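Local coordinates for protein gamma-resorcylate decarboxylase (Polaromonas, PDB 4QRO) that probably catalyses the manganese-dependent, non-oxidative decarboxylation of gamma-resorcylate (2,6-dihydroxybenzoate) to resorcinol, as a member of the amidohydrolase family, at residues Asn74-Ala77 / Arg78-Asn81; Ser171-Arg174 / Ile175-Gly178; Leu275-Gly278 / Ala279-Leu283; Asp309-Lys312 / Ile313-Asn317. All blocks are in the same frame, centred on the assembly; numbering follows the deposited sequence. Where two conformers were deposited one is given.

Contact 1: Asn74-Ala77 / Arg78-Asn81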
loop_
_atom_site.group_PDB
_atom_site.type_symbol
_atom_site.label_atom_id
_atom_site.label_comp_id
_atom_site.label_asym_id
_atom_site.label_seq_id
_atom_site.Cartn_x
_atom_site.Cartn_y
_atom_site.Cartn_z
ATOM N N ASN A 74 -7.675 30.535 0.756
ATOM C CA ASN A 74 -7.554 31.186 2.040
ATOM C C ASN A 74 -8.905 31.682 2.572
ATOM O O ASN A 74 -9.231 31.479 3.742
ATOM C CB ASN A 74 -6.551 32.328 1.937
ATOM C CG ASN A 74 -6.236 32.948 3.280
ATOM O OD1 ASN A 74 -5.807 32.272 4.213
ATOM N ND2 ASN A 74 -6.459 34.253 3.391
ATOM N N GLU A 75 -9.694 32.306 1.702
ATOM C CA GLU A 75 -11.051 32.761 2.047
ATOM C C GLU A 75 -11.987 31.621 2.489
ATOM O O GLU A 75 -12.700 31.751 3.485
ATOM C CB GLU A 75 -11.663 33.547 0.865
ATOM C CG GLU A 75 -10.966 34.886 0.610
ATOM C CD GLU A 75 -11.250 35.482 -0.768
ATOM O OE1 GLU A 75 -10.758 36.592 -1.031
ATOM O OE2 GLU A 75 -11.952 34.860 -1.598
ATOM N N THR A 76 -11.996 30.518 1.735
ATOM C CA THR A 76 -12.785 29.356 2.072
ATOM C C THR A 76 -12.331 28.748 3.415
ATOM O O THR A 76 -13.154 28.426 4.263
ATOM C CB THR A 76 -12.682 28.294 0.961
ATOM O OG1 THR A 76 -13.087 28.871 -0.294
ATOM C CG2 THR A 76 -13.558 27.103 1.250
ATOM N N ALA A 77 -11.025 28.590 3.593
ATOM C CA ALA A 77 -10.494 28.051 4.852
ATOM C C ALA A 77 -10.935 28.909 6.061
ATOM O O ALA A 77 -11.365 28.398 7.091
ATOM C CB ALA A 77 -8.971 27.943 4.782
ATOM N N ARG A 78 -10.847 30.217 5.915
ATOM C CA ARG A 78 -11.202 31.148 7.009
ATOM C C ARG A 78 -12.683 31.060 7.371
ATOM O O ARG A 78 -13.037 31.021 8.552
ATOM C CB ARG A 78 -10.800 32.568 6.625
ATOM C CG ARG A 78 -9.285 32.773 6.710
ATOM C CD ARG A 78 -8.827 34.143 6.236
ATOM N NE ARG A 78 -9.535 35.222 6.911
ATOM C CZ ARG A 78 -9.122 35.887 7.996
ATOM N NH1 ARG A 78 -7.957 35.631 8.583
ATOM N NH2 ARG A 78 -9.891 36.846 8.494
ATOM N N ARG A 79 -13.531 31.007 6.354
ATOM C CA ARG A 79 -14.969 30.803 6.537
ATOM C C ARG A 79 -15.271 29.462 7.210
ATOM O O ARG A 79 -16.094 29.400 8.129
ATOM C CB ARG A 79 -15.697 30.872 5.188
ATOM C CG ARG A 79 -15.959 32.282 4.688
ATOM C CD ARG A 79 -17.033 32.280 3.612
ATOM N NE ARG A 79 -16.528 31.627 2.407
ATOM C CZ ARG A 79 -15.827 32.238 1.457
ATOM N NH1 ARG A 79 -15.553 33.539 1.530
ATOM N NH2 ARG A 79 -15.402 31.546 0.416
ATOM N N ALA A 80 -14.611 28.396 6.745
ATOM C CA ALA A 80 -14.830 27.051 7.286
ATOM C C ALA A 80 -14.377 26.953 8.715
ATOM O O ALA A 80 -15.040 26.326 9.523
ATOM C CB ALA A 80 -14.141 25.973 6.425
ATOM N N ASN A 81 -13.256 27.594 9.036
ATOM C CA ASN A 81 -12.710 27.536 10.374
ATOM C C ASN A 81 -13.537 28.395 11.337
ATOM O O ASN A 81 -13.745 28.011 12.490
ATOM C CB ASN A 81 -11.254 27.975 10.352
ATOM C CG ASN A 81 -10.363 27.001 9.590
ATOM O OD1 ASN A 81 -10.645 25.808 9.539
ATOM N ND2 ASN A 81 -9.288 27.518 8.986
HETATM O O HOH W 1 -14.061 33.193 -1.800
#

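Contact 2: Ser171-Arg174 / Ile175-Gly178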
loop_
_atom_site.group_PDB
_atom_site.type_symbol
_atom_site.label_atom_id
_atom_site.label_comp_id
_atom_site.label_asym_id
_atom_site.label_seq_id
_atom_site.Cartn_x
_atom_site.Cartn_y
_atom_site.Cartn_z
ATOM N N SER A 171 -4.159 12.519 -14.514
ATOM C CA SER A 171 -2.888 12.253 -15.214
ATOM C C SER A 171 -1.880 11.428 -14.397
ATOM O O SER A 171 -0.956 10.789 -14.956
ATOM C CB SER A 171 -2.235 13.564 -15.688
ATOM O OG SER A 171 -1.966 14.434 -14.611
ATOM N N ASP A 172 -2.093 11.411 -13.082
ATOM C CA ASP A 172 -1.370 10.559 -12.158
ATOM C C ASP A 172 -2.165 9.316 -11.730
ATOM O O ASP A 172 -1.787 8.636 -10.760
ATOM C CB ASP A 172 -0.981 11.409 -10.938
ATOM C CG ASP A 172 -0.072 12.594 -11.316
ATOM O OD1 ASP A 172 0.815 12.420 -12.179
ATOM O OD2 ASP A 172 -0.222 13.675 -10.720
ATOM N N ALA A 173 -3.231 9.003 -12.466
ATOM C CA ALA A 173 -4.167 7.916 -12.101
ATOM C C ALA A 173 -4.440 6.915 -13.223
ATOM O O ALA A 173 -5.412 6.178 -13.134
ATOM C CB ALA A 173 -5.499 8.486 -11.645
ATOM N N ARG A 174 -3.560 6.843 -14.219
ATOM C CA ARG A 174 -3.825 6.017 -15.427
ATOM C C ARG A 174 -3.886 4.513 -15.161
ATOM O O ARG A 174 -4.642 3.787 -15.821
ATOM C CB ARG A 174 -2.846 6.410 -16.578
ATOM C CG ARG A 174 -3.111 7.858 -17.021
ATOM C CD ARG A 174 -2.733 8.150 -18.460
ATOM N NE ARG A 174 -1.305 7.945 -18.619
ATOM C CZ ARG A 174 -0.354 8.824 -18.296
ATOM N NH1 ARG A 174 -0.619 10.049 -17.810
ATOM N NH2 ARG A 174 0.899 8.463 -18.475
ATOM N N ILE A 175 -3.184 4.055 -14.129
ATOM C CA ILE A 175 -3.247 2.647 -13.711
ATOM C C ILE A 175 -4.679 2.219 -13.327
ATOM O O ILE A 175 -5.055 1.040 -13.452
ATOM C CB ILE A 175 -2.232 2.356 -12.567
ATOM C CG1 ILE A 175 -2.017 0.858 -12.385
ATOM C CG2 ILE A 175 -2.629 3.040 -11.244
ATOM C CD1 ILE A 175 -0.914 0.530 -11.399
ATOM N N TYR A 176 -5.475 3.192 -12.888
ATOM C CA TYR A 176 -6.881 2.978 -12.544
ATOM C C TYR A 176 -7.880 3.269 -13.681
ATOM O O TYR A 176 -9.072 3.040 -13.503
ATOM C CB TYR A 176 -7.268 3.867 -11.346
ATOM C CG TYR A 176 -6.317 3.774 -10.148
ATOM C CD1 TYR A 176 -6.180 2.592 -9.404
ATOM C CD2 TYR A 176 -5.596 4.902 -9.730
ATOM C CE1 TYR A 176 -5.325 2.543 -8.276
ATOM C CE2 TYR A 176 -4.722 4.848 -8.644
ATOM C CZ TYR A 176 -4.602 3.681 -7.912
ATOM O OH TYR A 176 -3.749 3.703 -6.814
ATOM N N ASP A 177 -7.420 3.799 -14.816
ATOM C CA ASP A 177 -8.323 4.072 -15.960
ATOM C C ASP A 177 -9.097 2.816 -16.345
ATOM O O ASP A 177 -8.499 1.770 -16.555
ATOM C CB ASP A 177 -7.539 4.552 -17.190
ATOM C CG ASP A 177 -7.154 6.022 -17.125
ATOM O OD1 ASP A 177 -7.543 6.732 -16.178
ATOM O OD2 ASP A 177 -6.439 6.474 -18.044
ATOM N N GLY A 178 -10.426 2.910 -16.432
ATOM C CA GLY A 178 -11.266 1.717 -16.660
ATOM C C GLY A 178 -11.627 0.926 -15.397
ATOM O O GLY A 178 -12.441 0.007 -15.442
HETATM O O HOH W 2 -8.120 6.709 -13.403
#

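Contact 3: Leu275-Gly278 / Ala279-Leu283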
loop_
_atom_site.group_PDB
_atom_site.type_symbol
_atom_site.label_atom_id
_atom_site.label_comp_id
_atom_site.label_asym_id
_atom_site.label_seq_id
_atom_site.Cartn_x
_atom_site.Cartn_y
_atom_site.Cartn_z
ATOM N N LEU A 275 2.120 -4.382 16.720
ATOM C CA LEU A 275 3.395 -5.074 16.746
ATOM C C LEU A 275 4.432 -4.402 15.902
ATOM O O LEU A 275 5.601 -4.848 15.861
ATOM C CB LEU A 275 3.204 -6.531 16.283
ATOM C CG LEU A 275 2.387 -7.421 17.239
ATOM C CD1 LEU A 275 2.239 -8.816 16.648
ATOM C CD2 LEU A 275 3.000 -7.500 18.639
ATOM N N GLU A 276 4.053 -3.294 15.254
ATOM C CA GLU A 276 4.991 -2.537 14.474
ATOM C C GLU A 276 5.225 -1.151 15.047
ATOM O O GLU A 276 6.362 -0.741 15.186
ATOM C CB GLU A 276 4.552 -2.437 13.007
ATOM C CG GLU A 276 4.693 -3.739 12.213
ATOM C CD GLU A 276 6.135 -4.080 11.869
ATOM O OE1 GLU A 276 6.389 -5.041 11.097
ATOM O OE2 GLU A 276 7.026 -3.358 12.336
ATOM N N ILE A 277 4.170 -0.412 15.357
ATOM C CA ILE A 277 4.358 0.943 15.880
ATOM C C ILE A 277 3.989 1.072 17.365
ATOM O O ILE A 277 4.398 2.041 18.021
ATOM C CB ILE A 277 3.621 1.978 14.992
ATOM C CG1 ILE A 277 4.199 3.393 15.196
ATOM C CG2 ILE A 277 2.118 1.993 15.262
ATOM C CD1 ILE A 277 3.587 4.470 14.311
ATOM N N GLY A 278 3.174 0.138 17.874
ATOM C CA GLY A 278 2.796 0.082 19.284
ATOM C C GLY A 278 1.481 0.799 19.575
ATOM O O GLY A 278 1.139 1.793 18.909
ATOM N N ALA A 279 0.765 0.295 20.574
ATOM C CA ALA A 279 -0.573 0.774 20.909
ATOM C C ALA A 279 -0.579 2.198 21.422
ATOM O O ALA A 279 -1.625 2.860 21.385
ATOM C CB ALA A 279 -1.247 -0.136 21.926
ATOM N N ASP A 280 0.550 2.682 21.908
ATOM C CA ASP A 280 0.665 4.092 22.363
ATOM C C ASP A 280 0.497 5.099 21.238
ATOM O O ASP A 280 0.247 6.267 21.510
ATOM C CB ASP A 280 2.046 4.370 22.993
ATOM C CG ASP A 280 2.230 3.710 24.355
ATOM O OD1 ASP A 280 1.249 3.267 24.944
ATOM O OD2 ASP A 280 3.375 3.633 24.835
ATOM N N ARG A 281 0.651 4.658 19.986
ATOM C CA ARG A 281 0.565 5.543 18.806
ATOM C C ARG A 281 -0.629 5.239 17.914
ATOM O O ARG A 281 -0.681 5.679 16.762
ATOM C CB ARG A 281 1.865 5.485 17.997
ATOM C CG ARG A 281 3.026 6.072 18.774
ATOM C CD ARG A 281 4.320 6.170 17.997
ATOM N NE ARG A 281 5.277 6.955 18.758
ATOM C CZ ARG A 281 5.531 8.238 18.537
ATOM N NH1 ARG A 281 4.936 8.881 17.534
ATOM N NH2 ARG A 281 6.416 8.866 19.297
ATOM N N ILE A 282 -1.608 4.523 18.461
ATOM C CA ILE A 282 -2.832 4.181 17.762
ATOM C C ILE A 282 -4.029 4.855 18.453
ATOM O O ILE A 282 -4.157 4.804 19.665
ATOM C CB ILE A 282 -2.993 2.651 17.659
ATOM C CG1 ILE A 282 -1.779 2.098 16.893
ATOM C CG2 ILE A 282 -4.245 2.306 16.874
ATOM C CD1 ILE A 282 -1.698 0.587 16.845
ATOM N N LEU A 283 -4.857 5.524 17.648
ATOM C CA LEU A 283 -5.982 6.283 18.121
ATOM C C LEU A 283 -7.288 5.778 17.505
ATOM O O LEU A 283 -7.355 5.551 16.307
ATOM C CB LEU A 283 -5.799 7.755 17.737
ATOM C CG LEU A 283 -4.406 8.384 17.954
ATOM C CD1 LEU A 283 -4.348 9.847 17.522
ATOM C CD2 LEU A 283 -4.019 8.295 19.393
#

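Contact 4: Asp309-Lys312 / Ile313-Asn317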
loop_
_atom_site.group_PDB
_atom_site.type_symbol
_atom_site.label_atom_id
_atom_site.label_comp_id
_atom_site.label_asym_id
_atom_site.label_seq_id
_atom_site.Cartn_x
_atom_site.Cartn_y
_atom_site.Cartn_z
ATOM N N ASP A 309 -4.849 -1.381 26.697
ATOM C CA ASP A 309 -4.671 -0.778 25.376
ATOM C C ASP A 309 -6.012 -0.283 24.754
ATOM O O ASP A 309 -6.039 0.704 23.996
ATOM C CB ASP A 309 -3.958 -1.778 24.457
ATOM C CG ASP A 309 -2.490 -1.997 24.843
ATOM O OD1 ASP A 309 -1.872 -1.144 25.536
ATOM O OD2 ASP A 309 -1.946 -3.051 24.437
ATOM N N ARG A 310 -7.111 -0.958 25.082
ATOM C CA ARG A 310 -8.435 -0.506 24.671
ATOM C C ARG A 310 -8.727 0.904 25.256
ATOM O O ARG A 310 -9.267 1.770 24.580
ATOM C CB ARG A 310 -9.527 -1.480 25.096
ATOM C CG ARG A 310 -10.754 -1.330 24.196
ATOM C CD ARG A 310 -11.917 -2.142 24.672
ATOM N NE ARG A 310 -11.586 -3.560 24.888
ATOM C CZ ARG A 310 -11.353 -4.471 23.930
ATOM N NH1 ARG A 310 -11.373 -4.176 22.629
ATOM N NH2 ARG A 310 -11.070 -5.717 24.286
ATOM N N LYS A 311 -8.336 1.132 26.497
ATOM C CA LYS A 311 -8.471 2.495 27.073
ATOM C C LYS A 311 -7.512 3.516 26.447
ATOM O O LYS A 311 -7.904 4.647 26.194
ATOM C CB LYS A 311 -8.287 2.460 28.587
ATOM C CG LYS A 311 -9.387 1.706 29.319
ATOM C CD LYS A 311 -9.052 1.538 30.803
ATOM C CE LYS A 311 -10.058 0.616 31.478
ATOM N NZ LYS A 311 -9.800 0.487 32.937
ATOM N N LYS A 312 -6.267 3.120 26.167
ATOM C CA LYS A 312 -5.314 4.020 25.567
ATOM C C LYS A 312 -5.753 4.410 24.159
ATOM O O LYS A 312 -5.836 5.587 23.819
ATOM C CB LYS A 312 -3.918 3.405 25.509
ATOM C CG LYS A 312 -3.228 3.399 26.849
ATOM C CD LYS A 312 -2.252 2.247 26.984
ATOM C CE LYS A 312 -1.028 2.495 26.161
ATOM N NZ LYS A 312 -0.208 1.255 26.077
ATOM N N ILE A 313 -6.055 3.414 23.340
ATOM C CA ILE A 313 -6.472 3.681 21.967
ATOM C C ILE A 313 -7.837 4.383 21.922
ATOM O O ILE A 313 -8.048 5.227 21.072
ATOM C CB ILE A 313 -6.510 2.378 21.120
ATOM C CG1 ILE A 313 -5.090 1.809 21.029
ATOM C CG2 ILE A 313 -7.063 2.646 19.728
ATOM C CD1 ILE A 313 -5.010 0.420 20.393
ATOM N N GLY A 314 -8.726 4.041 22.855
ATOM C CA GLY A 314 -10.072 4.589 22.919
ATOM C C GLY A 314 -10.074 6.069 23.272
ATOM O O GLY A 314 -10.839 6.858 22.680
ATOM N N TRP A 315 -9.226 6.449 24.215
ATOM C CA TRP A 315 -9.193 7.843 24.691
ATOM C C TRP A 315 -7.894 8.318 25.334
ATOM O O TRP A 315 -7.554 9.481 25.228
ATOM C CB TRP A 315 -10.351 8.103 25.659
ATOM C CG TRP A 315 -10.418 7.196 26.855
ATOM C CD1 TRP A 315 -11.166 6.046 26.979
ATOM C CD2 TRP A 315 -9.749 7.372 28.116
ATOM N NE1 TRP A 315 -10.977 5.494 28.223
ATOM C CE2 TRP A 315 -10.106 6.274 28.935
ATOM C CE3 TRP A 315 -8.865 8.335 28.625
ATOM C CZ2 TRP A 315 -9.622 6.125 30.252
ATOM C CZ3 TRP A 315 -8.374 8.179 29.935
ATOM C CH2 TRP A 315 -8.754 7.081 30.724
ATOM N N GLY A 316 -7.184 7.454 26.051
ATOM C CA GLY A 316 -5.954 7.899 26.721
ATOM C C GLY A 316 -4.916 8.545 25.821
ATOM O O GLY A 316 -4.378 9.602 26.169
ATOM N N ASN A 317 -4.615 7.922 24.667
ATOM C CA ASN A 317 -3.582 8.455 23.768
ATOM C C ASN A 317 -3.968 9.847 23.244
ATOM O O ASN A 317 -3.132 10.751 23.225
ATOM C CB ASN A 317 -3.292 7.510 22.577
ATOM C CG ASN A 317 -2.736 6.145 23.014
ATOM O OD1 ASN A 317 -2.199 5.980 24.110
ATOM N ND2 ASN A 317 -2.896 5.150 22.160
#

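Contact 1: Asn74-Ala77 / Arg78-Asn81
Asn74 meets Arg78, and each of the next three residues meets the one four places on, within a single stretch of helix 70-90, the helical arm of the beta-alpha-beta crossover from strand 52-59 to strand 95-97. The backbone bonds are four consecutive i to i+4 hydrogen bonds, as in a regular alpha helix; in the last, Asn81 N reaches Ala77 O at 2.8 Å.

Side-chain packing follows the same spacing. Arg78 runs alongside Asn74, pointing the same way, with its CD 3.7 Å from Asn74 ND2 and the two planar ends turned 44° apart. Helix 106-118 lies over this face, Leu108 touching Asn74 and Glu112 touching Arg78. Small methyl groups suit the buried positions of Ala77 and Ala80, Ala77 lying against Pro102.

The polar side chains bind mostly beyond the stretch. Asn81, buried, is suited by an amide that can donate twice from one nitrogen: ND2 bonds to Ala100 O and Glu112 OE2. A leucine here would probably leave both of these acceptors without this donor and cut a tie to helix 106-118. Thr76 OG1 bonds to Arg72 O and Glu15 OE1, and Arg79 NH2 forms a salt bridge with the same Glu15 oxygen.

Arg79 bends at chi3 (-68°), which folds the guanidinium back along the helix until Glu75 O lies 3.7 Å above the centre of its plane. At the edge of that plane sits a water, which accepts from Arg79 NH2 at 3.1 Å and donates to Glu75 OE2 at 2.7 Å.

Contact 2: Ser171-Arg174 / Ile175-Gly178
Ala173 is where Ser171-Arg174 begins to touch Ile175-Gly178. Its carbonyl oxygen takes Tyr176 N at 3.0 Å, an i to i+3 bond whose donor stands well above the carbonyl plane. A water also donates to Ala173 O, at 2.8 Å, and bridges it to Asp177 OD1. The small methyl suits the place beside the tyrosine, CB resting 4.1 Å from Tyr176 CD2, while Ile175 CG2 sits over the centre of one face of that ring.

Arg174 repeats the turn: Asp177 N reaches its carbonyl oxygen at 3.0 Å. Its side chain runs beside that of Asp177, Arg174 CG lying 3.7 Å from Asp177 OD2, but a bend at chi3 (-62°) carries the guanidinium elsewhere, and the nearest charged atoms, Arg174 NE and Asp177 OD2, stay 5.4 Å apart. Arg174 NH2 instead makes a salt bridge with Asp172 of the second subunit, and Tyr176 OH is hydrogen-bonded to Gln191 of that subunit.

The turn ties two of its own N-H groups back to carbonyls, while Ile175 O accepts from Arg199 of the second subunit. With Arg174 and Tyr176 also spending their polar ends there, this turn forms part of the dimer interface.

Contact 3: Leu275-Gly278 / Ala279-Leu283
Gly278 O accepts Arg281 N at 3.1 Å across a tight i to i+3 turn. The N-H points fairly straight at the oxygen (162°), yet the nitrogen stands above the carbonyl plane in this short 3-10 turn at Ala279 and Asp280. The same oxygen is flanked by carbon: Ile282 CG1 lies 3.6 Å from Gly278 O.

Beyond helix 267-276 the chain swings away at Gly278, whose positive phi of 94° would press a CB against the carbonyl oxygen of Ile277, which is why glycine suits the place. The turn it opens belongs to a beta-alpha-beta unit, in which strand 257-260, helix 267-276 and strand 282-283 follow one another, the two strands lying parallel in the beta/alpha barrel characteristic of the amidohydrolase family.

Ile277 bridges the corner with both branches. Arg281 was modelled in two conformers, and in the one described here Ile277, with CG1 anti to the backbone nitrogen (chi1 -159°), crosses the arginine chain at about a right angle, Ile277 CG1 meeting Arg281 CD at 3.9 Å. Ile277 CG2 packs 4.2 Å from Ile282 CG1. A branched apolar residue can thus serve the methylenes of an arginine and a buried isoleucine at once; its other neighbours include Leu259 and Phe253.

Ile282 turns inward onto Leu270, Ala273 and Ile274 of the helix just left, an apolar side chain for a buried face. The extended chain of Arg281 sends NH1 to Phe257 O and sets the guanidinium in a cation-pi contact with Tyr258.

Contact 4: Asp309-Lys312 / Ile313-Asn317
Lys311 O accepts two backbone donors, Trp315 N at 3.0 Å and Gly316 N at 2.9 Å. Before this widening, Asp309 O takes Ile313 N at 2.8 Å and Arg310 O takes Gly314 N, four residues on; after it, Lys312 O is met by Asn317 N at 2.8 Å, five residues on. Gly314 suits its place because a CB there would clash with Arg310 O.

The side chains find partners too. Lys312 NZ pairs with Asp309 OD1 at 3.0 Å and has a second salt bridge, to Asp280. Asn317 ND2 donates to Ala279 O and Ile282 O, joining the helix to the start of strand 282-283. Arg310 reaches Glu307 through NE and Thr303 O through NH1.

Trp315 CG stands between its backbone nitrogen and carbonyl carbon (chi1 56°), which lays one indole face over Lys311 O, the oxygen 3.5 Å above the plane and offset toward the rim. Replacing it with an alanine would probably open a gap over the oxygen that takes two hydrogen bonds and leave Lys311 CB without its neighbour, Trp315 NE1.

Two successive i to i+5 bonds inside an otherwise alpha-helical run mark a pi bulge in helix 307-321.

All four contacts are local, each with a buried side (Ala77, Ala80 and Asn81; Tyr176; Ile282; Ile313) and an exposed side (Arg78 and Arg79; Asp177; Asp280; Lys311). Contacts 1 and 4 are helical turns on opposite sides of the chain's centre, about 33 Å apart between centres; the first is regular, the second widened. Contacts 3 and 4 adjoin, their centres about 10 Å apart, and hold strand 282-283 to helix 307-321 by polar and apolar links. Contact 2 sits in a loop, much of its chemistry directed at the second subunit, which contact 3 meets through its helix end. Contacts 1 and 4 leave that subunit untouched, the salt bridges of Arg79, Arg310 and Lys312 staying within the chain.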